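Hypothetical protein PH1505 (Pyrococcus horikoshii, PDB 2CYJ) is of unknown function, a small single-chain protein of the Mth938-like DUF498/DUF598 family from a hyperthermophilic archaeon. Local coordinates at residues His42-Leu53 with Met73-Val84. Residues are numbered along the deposited sequence; the frame is centred on the assembly and turned at random. Where two conformers were deposited one is given.
Sequences HGTSHKLDPEEL and MLSLLPESKKLV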
ATOM      1  N   HIS A  42       9.726 -15.087  -3.008  1.00 36.84           N
ATOM      2  CA  HIS A  42       9.414 -15.016  -4.431  1.00 37.07           C
ATOM      3  C   HIS A  42      10.505 -14.367  -5.280  1.00 38.29           C
ATOM      4  O   HIS A  42      10.281 -14.050  -6.450  1.00 38.96           O
ATOM      5  CB  HIS A  42       8.093 -14.265  -4.625  1.00 36.70           C
ATOM      6  CG  HIS A  42       6.945 -14.871  -3.882  1.00 37.83           C
ATOM      7  ND1 HIS A  42       6.927 -14.992  -2.507  1.00 38.63           N
ATOM      8  CD2 HIS A  42       5.784 -15.416  -4.319  1.00 39.37           C
ATOM      9  CE1 HIS A  42       5.811 -15.589  -2.134  1.00 35.93           C
ATOM     10  NE2 HIS A  42       5.098 -15.858  -3.214  1.00 39.19           N
ATOM     11  N   GLY A  43      11.681 -14.170  -4.692  1.00 36.63           N
ATOM     12  CA  GLY A  43      12.778 -13.561  -5.424  1.00 37.34           C
ATOM     13  C   GLY A  43      12.486 -12.127  -5.822  1.00 35.86           C
ATOM     14  O   GLY A  43      13.354 -11.429  -6.351  1.00 34.06           O
ATOM     15  N   THR A  44      11.255 -11.693  -5.576  1.00 38.58           N
ATOM     16  CA  THR A  44      10.825 -10.334  -5.891  1.00 38.29           C
ATOM     17  C   THR A  44       9.561  -9.989  -5.114  1.00 35.96           C
ATOM     18  O   THR A  44       8.720 -10.854  -4.860  1.00 39.39           O
ATOM     19  CB  THR A  44      10.543 -10.158  -7.404  1.00 35.64           C
ATOM     20  OG1 THR A  44      10.004  -8.851  -7.643  1.00 40.77           O
ATOM     21  CG2 THR A  44       9.554 -11.206  -7.895  1.00 35.58           C
ATOM     22  N   SER A  45       9.434  -8.722  -4.731  1.00 37.18           N
ATOM     23  CA  SER A  45       8.267  -8.263  -3.990  1.00 36.58           C
ATOM     24  C   SER A  45       7.153  -7.881  -4.953  1.00 36.30           C
ATOM     25  O   SER A  45       6.125  -7.350  -4.539  1.00 36.54           O
ATOM     26  CB  SER A  45       8.628  -7.062  -3.118  1.00 39.39           C
ATOM     27  OG  SER A  45       9.578  -7.425  -2.138  1.00 40.16           O
ATOM     28  N   HIS A  46       7.389  -8.159  -6.235  1.00 33.00           N
ATOM     29  CA  HIS A  46       6.446  -7.891  -7.325  1.00 32.82           C
ATOM     30  C   HIS A  46       5.155  -8.657  -7.081  1.00 28.10           C
ATOM     31  O   HIS A  46       4.131  -8.427  -7.735  1.00 20.63           O
ATOM     32  CB  HIS A  46       7.036  -8.367  -8.648  1.00 34.97           C
ATOM     33  CG  HIS A  46       7.219  -7.281  -9.659  1.00 37.80           C
ATOM     34  ND1 HIS A  46       7.275  -7.535 -11.012  1.00 36.49           N
ATOM     35  CD2 HIS A  46       7.400  -5.946  -9.518  1.00 40.08           C
ATOM     36  CE1 HIS A  46       7.482  -6.403 -11.661  1.00 38.75           C
ATOM     37  NE2 HIS A  46       7.562  -5.424 -10.777  1.00 39.16           N
ATOM     38  N   LYS A  47       5.244  -9.608  -6.160  1.00 21.48           N
ATOM     39  CA  LYS A  47       4.125 -10.442  -5.763  1.00 19.95           C
ATOM     40  C   LYS A  47       4.075 -10.312  -4.249  1.00 21.81           C
ATOM     41  O   LYS A  47       4.796 -11.010  -3.536  1.00 24.71           O
ATOM     42  CB  LYS A  47       4.385 -11.899  -6.151  1.00 25.03           C
ATOM     43  CG  LYS A  47       4.566 -12.128  -7.641  1.00 28.44           C
ATOM     44  CD  LYS A  47       3.275 -11.884  -8.399  1.00 28.00           C
ATOM     45  CE  LYS A  47       3.474 -12.095  -9.893  1.00 29.78           C
ATOM     46  NZ  LYS A  47       2.218 -11.859 -10.657  1.00 37.34           N
ATOM     47  N   LEU A  48       3.228  -9.410  -3.765  1.00 11.82           N
ATOM     48  CA  LEU A  48       3.114  -9.177  -2.331  1.00 10.57           C
ATOM     49  C   LEU A  48       2.506 -10.421  -1.694  1.00  7.24           C
ATOM     50  O   LEU A  48       1.357 -10.768  -1.967  1.00  8.92           O
ATOM     51  CB  LEU A  48       2.256  -7.935  -2.073  1.00  8.04           C
ATOM     52  CG  LEU A  48       2.509  -7.279  -0.712  1.00  9.80           C
ATOM     53  CD1 LEU A  48       2.135  -5.801  -0.773  1.00 10.50           C
ATOM     54  CD2 LEU A  48       1.740  -8.017   0.374  1.00 11.02           C
ATOM     55  N   ASP A  49       3.272 -11.102  -0.849  1.00  8.84           N
ATOM     56  CA  ASP A  49       2.740 -12.328  -0.282  1.00 10.62           C
ATOM     57  C   ASP A  49       2.088 -12.196   1.087  1.00  9.94           C
ATOM     58  O   ASP A  49       2.202 -11.167   1.754  1.00  6.32           O
ATOM     59  CB  ASP A  49       3.794 -13.453  -0.307  1.00 17.47           C
ATOM     60  CG  ASP A  49       4.921 -13.250   0.672  1.00 17.57           C
ATOM     61  OD1 ASP A  49       4.739 -12.547   1.686  1.00 16.10           O
ATOM     62  OD2 ASP A  49       6.000 -13.836   0.434  1.00 27.02           O
ATOM     63  N   PRO A  50       1.367 -13.240   1.515  1.00  8.21           N
ATOM     64  CA  PRO A  50       0.706 -13.154   2.816  1.00  8.27           C
ATOM     65  C   PRO A  50       1.596 -12.959   4.026  1.00  6.53           C
ATOM     66  O   PRO A  50       1.183 -12.326   4.991  1.00  7.65           O
ATOM     67  CB  PRO A  50      -0.129 -14.437   2.866  1.00  9.06           C
ATOM     68  CG  PRO A  50       0.642 -15.382   2.020  1.00 11.17           C
ATOM     69  CD  PRO A  50       1.077 -14.525   0.856  1.00 10.32           C
ATOM     70  N   GLU A  51       2.810 -13.495   3.987  1.00  6.87           N
ATOM     71  CA  GLU A  51       3.727 -13.319   5.104  1.00  6.67           C
ATOM     72  C   GLU A  51       4.016 -11.837   5.304  1.00  6.46           C
ATOM     73  O   GLU A  51       4.180 -11.374   6.435  1.00  9.27           O
ATOM     74  CB  GLU A  51       5.039 -14.070   4.853  1.00  8.21           C
ATOM     75  CG  GLU A  51       4.910 -15.592   4.901  1.00 19.47           C
ATOM     76  CD  GLU A  51       4.422 -16.220   3.595  1.00 24.88           C
ATOM     77  OE1 GLU A  51       4.125 -15.489   2.624  1.00 22.13           O
ATOM     78  OE2 GLU A  51       4.341 -17.465   3.542  1.00 27.09           O
ATOM     79  N   GLU A  52       4.087 -11.089   4.205  1.00  5.33           N
ATOM     80  CA  GLU A  52       4.338  -9.665   4.323  1.00  4.24           C
ATOM     81  C   GLU A  52       3.064  -8.936   4.757  1.00  4.81           C
ATOM     82  O   GLU A  52       3.090  -8.136   5.691  1.00  5.40           O
ATOM     83  CB  GLU A  52       4.841  -9.059   3.001  1.00  4.48           C
ATOM     84  CG  GLU A  52       5.130  -7.552   3.154  1.00  5.34           C
ATOM     85  CD  GLU A  52       5.446  -6.812   1.865  1.00  6.26           C
ATOM     86  OE1 GLU A  52       5.373  -5.563   1.888  1.00  6.56           O
ATOM     87  OE2 GLU A  52       5.769  -7.454   0.845  1.00  7.46           O
ATOM     88  N   LEU A  53       1.948  -9.209   4.083  1.00  5.64           N
ATOM     89  CA  LEU A  53       0.701  -8.527   4.416  1.00  5.70           C
ATOM     90  C   LEU A  53       0.280  -8.674   5.877  1.00  5.69           C
ATOM     91  O   LEU A  53      -0.231  -7.736   6.484  1.00  4.63           O
ATOM     92  CB  LEU A  53      -0.427  -9.008   3.497  1.00  5.00           C
ATOM     93  CG  LEU A  53      -1.810  -8.376   3.684  1.00  4.63           C
ATOM     94  CD1 LEU A  53      -1.719  -6.848   3.594  1.00  7.94           C
ATOM     95  CD2 LEU A  53      -2.745  -8.921   2.620  1.00  7.71           C
ATOM     96  N   MET A  73       2.892  -2.815 -11.874  1.00  6.71           N
ATOM     97  CA  MET A  73       3.537  -4.118 -11.961  1.00 10.20           C
ATOM     98  C   MET A  73       3.486  -4.999 -10.721  1.00 11.27           C
ATOM     99  O   MET A  73       3.845  -6.180 -10.780  1.00 14.90           O
ATOM    100  CB  MET A  73       4.978  -3.940 -12.426  1.00 11.97           C
ATOM    101  CG  MET A  73       5.047  -3.262 -13.772  1.00 13.69           C
ATOM    102  SD  MET A  73       6.670  -3.396 -14.520  0.60 26.40           S
ATOM    103  CE  MET A  73       6.418  -2.450 -16.034  0.60 24.84           C
ATOM    104  N   LEU A  74       3.039  -4.439  -9.606  1.00  7.66           N
ATOM    105  CA  LEU A  74       2.936  -5.212  -8.375  1.00  6.52           C
ATOM    106  C   LEU A  74       1.525  -5.756  -8.228  1.00  8.92           C
ATOM    107  O   LEU A  74       0.567  -5.138  -8.671  1.00  9.66           O
ATOM    108  CB  LEU A  74       3.240  -4.330  -7.161  1.00  7.06           C
ATOM    109  CG  LEU A  74       2.961  -4.976  -5.798  1.00  8.70           C
ATOM    110  CD1 LEU A  74       3.868  -6.174  -5.603  1.00 19.83           C
ATOM    111  CD2 LEU A  74       3.168  -3.955  -4.690  1.00 17.58           C
ATOM    112  N   SER A  75       1.381  -6.916  -7.609  1.00 13.00           N
ATOM    113  CA  SER A  75       0.043  -7.432  -7.385  1.00 14.31           C
ATOM    114  C   SER A  75       0.035  -8.300  -6.147  1.00 10.34           C
ATOM    115  O   SER A  75       1.072  -8.840  -5.758  1.00 12.02           O
ATOM    116  CB  SER A  75      -0.453  -8.234  -8.586  1.00 20.94           C
ATOM    117  OG  SER A  75       0.291  -9.423  -8.742  1.00 20.00           O
ATOM    118  N   LEU A  76      -1.132  -8.401  -5.521  1.00 11.47           N
ATOM    119  CA  LEU A  76      -1.315  -9.235  -4.340  1.00 11.91           C
ATOM    120  C   LEU A  76      -1.460 -10.678  -4.790  1.00 12.58           C
ATOM    121  O   LEU A  76      -2.196 -10.963  -5.738  1.00 13.59           O
ATOM    122  CB  LEU A  76      -2.602  -8.856  -3.604  1.00 10.53           C
ATOM    123  CG  LEU A  76      -2.697  -7.532  -2.854  1.00 12.73           C
ATOM    124  CD1 LEU A  76      -4.129  -7.304  -2.401  1.00 13.82           C
ATOM    125  CD2 LEU A  76      -1.752  -7.562  -1.663  1.00 15.61           C
ATOM    126  N   LEU A  77      -0.768 -11.593  -4.122  1.00 10.39           N
ATOM    127  CA  LEU A  77      -0.900 -12.997  -4.470  1.00 14.45           C
ATOM    128  C   LEU A  77      -2.296 -13.428  -4.029  1.00 12.98           C
ATOM    129  O   LEU A  77      -2.922 -12.778  -3.189  1.00 11.25           O
ATOM    130  CB  LEU A  77       0.156 -13.835  -3.750  1.00 12.82           C
ATOM    131  CG  LEU A  77       1.568 -13.792  -4.333  1.00 16.98           C
ATOM    132  CD1 LEU A  77       2.501 -14.615  -3.466  1.00 19.66           C
ATOM    133  CD2 LEU A  77       1.547 -14.335  -5.763  1.00 16.89           C
ATOM    134  N   PRO A  78      -2.814 -14.519  -4.603  1.00 14.39           N
ATOM    135  CA  PRO A  78      -4.146 -14.997  -4.226  1.00 14.36           C
ATOM    136  C   PRO A  78      -4.286 -15.234  -2.717  1.00 10.96           C
ATOM    137  O   PRO A  78      -5.315 -14.912  -2.118  1.00 10.76           O
ATOM    138  CB  PRO A  78      -4.280 -16.284  -5.034  1.00 12.53           C
ATOM    139  CG  PRO A  78      -3.518 -15.955  -6.288  1.00 16.22           C
ATOM    140  CD  PRO A  78      -2.277 -15.287  -5.741  1.00 15.69           C
ATOM    141  N   GLU A  79      -3.237 -15.785  -2.112  1.00 13.80           N
ATOM    142  CA  GLU A  79      -3.221 -16.081  -0.683  1.00 14.43           C
ATOM    143  C   GLU A  79      -3.275 -14.792   0.135  1.00 10.70           C
ATOM    144  O   GLU A  79      -3.797 -14.775   1.250  1.00 11.53           O
ATOM    145  CB  GLU A  79      -1.960 -16.879  -0.339  1.00 19.73           C
ATOM    146  CG  GLU A  79      -1.637 -17.987  -1.346  1.00 30.66           C
ATOM    147  CD  GLU A  79      -1.247 -17.441  -2.718  1.00 26.25           C
ATOM    148  OE1 GLU A  79      -0.259 -16.688  -2.800  1.00 36.07           O
ATOM    149  OE2 GLU A  79      -1.931 -17.763  -3.711  1.00 36.87           O
ATOM    150  N   SER A  80      -2.742 -13.705  -0.416  1.00 11.87           N
ATOM    151  CA  SER A  80      -2.779 -12.431   0.291  1.00  8.82           C
ATOM    152  C   SER A  80      -4.203 -11.913   0.246  1.00  8.40           C
ATOM    153  O   SER A  80      -4.735 -11.419   1.245  1.00  8.72           O
ATOM    154  CB  SER A  80      -1.837 -11.424  -0.356  1.00  9.25           C
ATOM    155  OG  SER A  80      -0.506 -11.885  -0.260  1.00 10.05           O
ATOM    156  N   LYS A  81      -4.828 -12.033  -0.921  1.00 10.77           N
ATOM    157  CA  LYS A  81      -6.203 -11.587  -1.074  1.00  9.51           C
ATOM    158  C   LYS A  81      -7.119 -12.378  -0.147  1.00 10.36           C
ATOM    159  O   LYS A  81      -8.081 -11.833   0.394  1.00 10.81           O
ATOM    160  CB  LYS A  81      -6.649 -11.720  -2.536  1.00 12.49           C
ATOM    161  CG  LYS A  81      -6.008 -10.662  -3.433  1.00 16.22           C
ATOM    162  CD  LYS A  81      -6.510 -10.701  -4.867  1.00 23.10           C
ATOM    163  CE  LYS A  81      -5.946 -11.889  -5.625  1.00 23.61           C
ATOM    164  NZ  LYS A  81      -6.110 -11.739  -7.103  1.00 29.97           N
ATOM    165  N   LYS A  82      -6.807 -13.655   0.054  1.00 10.67           N
ATOM    166  CA  LYS A  82      -7.615 -14.502   0.929  1.00 14.85           C
ATOM    167  C   LYS A  82      -7.586 -13.972   2.366  1.00 13.72           C
ATOM    168  O   LYS A  82      -8.591 -13.997   3.079  1.00 14.48           O
ATOM    169  CB  LYS A  82      -7.079 -15.936   0.898  1.00 17.32           C
ATOM    170  CG  LYS A  82      -7.895 -16.939   1.703  1.00 21.62           C
ATOM    171  CD  LYS A  82      -9.157 -17.348   0.965  1.00 29.59           C
ATOM    172  CE  LYS A  82      -9.904 -18.433   1.727  1.00 31.25           C
ATOM    173  NZ  LYS A  82     -11.112 -18.893   0.992  1.00 35.10           N
ATOM    174  N   LEU A  83      -6.422 -13.491   2.781  1.00 10.35           N
ATOM    175  CA  LEU A  83      -6.231 -12.962   4.122  1.00 12.85           C
ATOM    176  C   LEU A  83      -7.184 -11.798   4.411  1.00 13.31           C
ATOM    177  O   LEU A  83      -7.625 -11.619   5.548  1.00 15.99           O
ATOM    178  CB  LEU A  83      -4.769 -12.527   4.273  1.00 13.79           C
ATOM    179  CG  LEU A  83      -4.183 -12.276   5.659  1.00 19.63           C
ATOM    180  CD1 LEU A  83      -4.465 -13.466   6.572  1.00 23.32           C
ATOM    181  CD2 LEU A  83      -2.680 -12.053   5.514  1.00 17.91           C
ATOM    182  N   VAL A  84      -7.515 -11.021   3.380  1.00 12.16           N
ATOM    183  CA  VAL A  84      -8.412  -9.875   3.529  1.00 11.87           C
ATOM    184  C   VAL A  84      -9.672  -9.994   2.669  1.00 12.03           C
ATOM    185  O   VAL A  84     -10.234  -8.995   2.222  1.00 10.96           O
ATOM    186  CB  VAL A  84      -7.677  -8.559   3.175  1.00 10.66           C
ATOM    187  CG1 VAL A  84      -6.607  -8.273   4.222  1.00 13.09           C
ATOM    188  CG2 VAL A  84      -7.043  -8.665   1.802  1.00 10.86           C
TER
HETATM  189  O   HOH W   1       2.268  -8.781 -10.529  1.00 24.87           O
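A two-stranded parallel ladder, each strand running straight into a helix, joins His46–Leu53 to Leu74–Val84 beside the five-stranded mixed sheet of the domain. Ser75 N donates to His46 O at 3.1 Å and Leu48 N to Ser75 O at 3.0 Å, so Ser75 is held through both its N-H and its carbonyl. Leu48 O, at the end of strand 47-48, takes two donors from the start of helix 78-83: Leu77 N reaches it at 3.1 Å in a nearly straight bond (173°), while Ser80 OG donates to it at 2.8 Å from the opposite face of the carbonyl plane. Ser80 OG stands beside its own backbone N (chi1 -63°), a turn that carries it across to the start of the neighbouring helix, where Pro50 CD lies 3.3 Å from it. Asp49 caps that helix, its OD1 accepting from Glu52 N. Beyond, Leu53 CD2 rests against Ser80 CB, and Leu83 CD2 packs against Leu53 CG, the two side chains running in opposite directions. Leu76 CD2 meets Leu48 CB at 4.0 Å, both side chains turned to the same side of the ladder, where Leu48 and Leu76 reach Ile113 and Val89 of the mixed sheet, respectively. At the outer end Met73 O sits 3.6 Å above the centre of the His46 ring, and one water links Lys47 NZ, Met73 O and Ser75 OG. With two donors on opposite faces of one carbonyl, the Leu48 peptide is probably held firmly against rotation, tying helix 78-83 to strand 47-48.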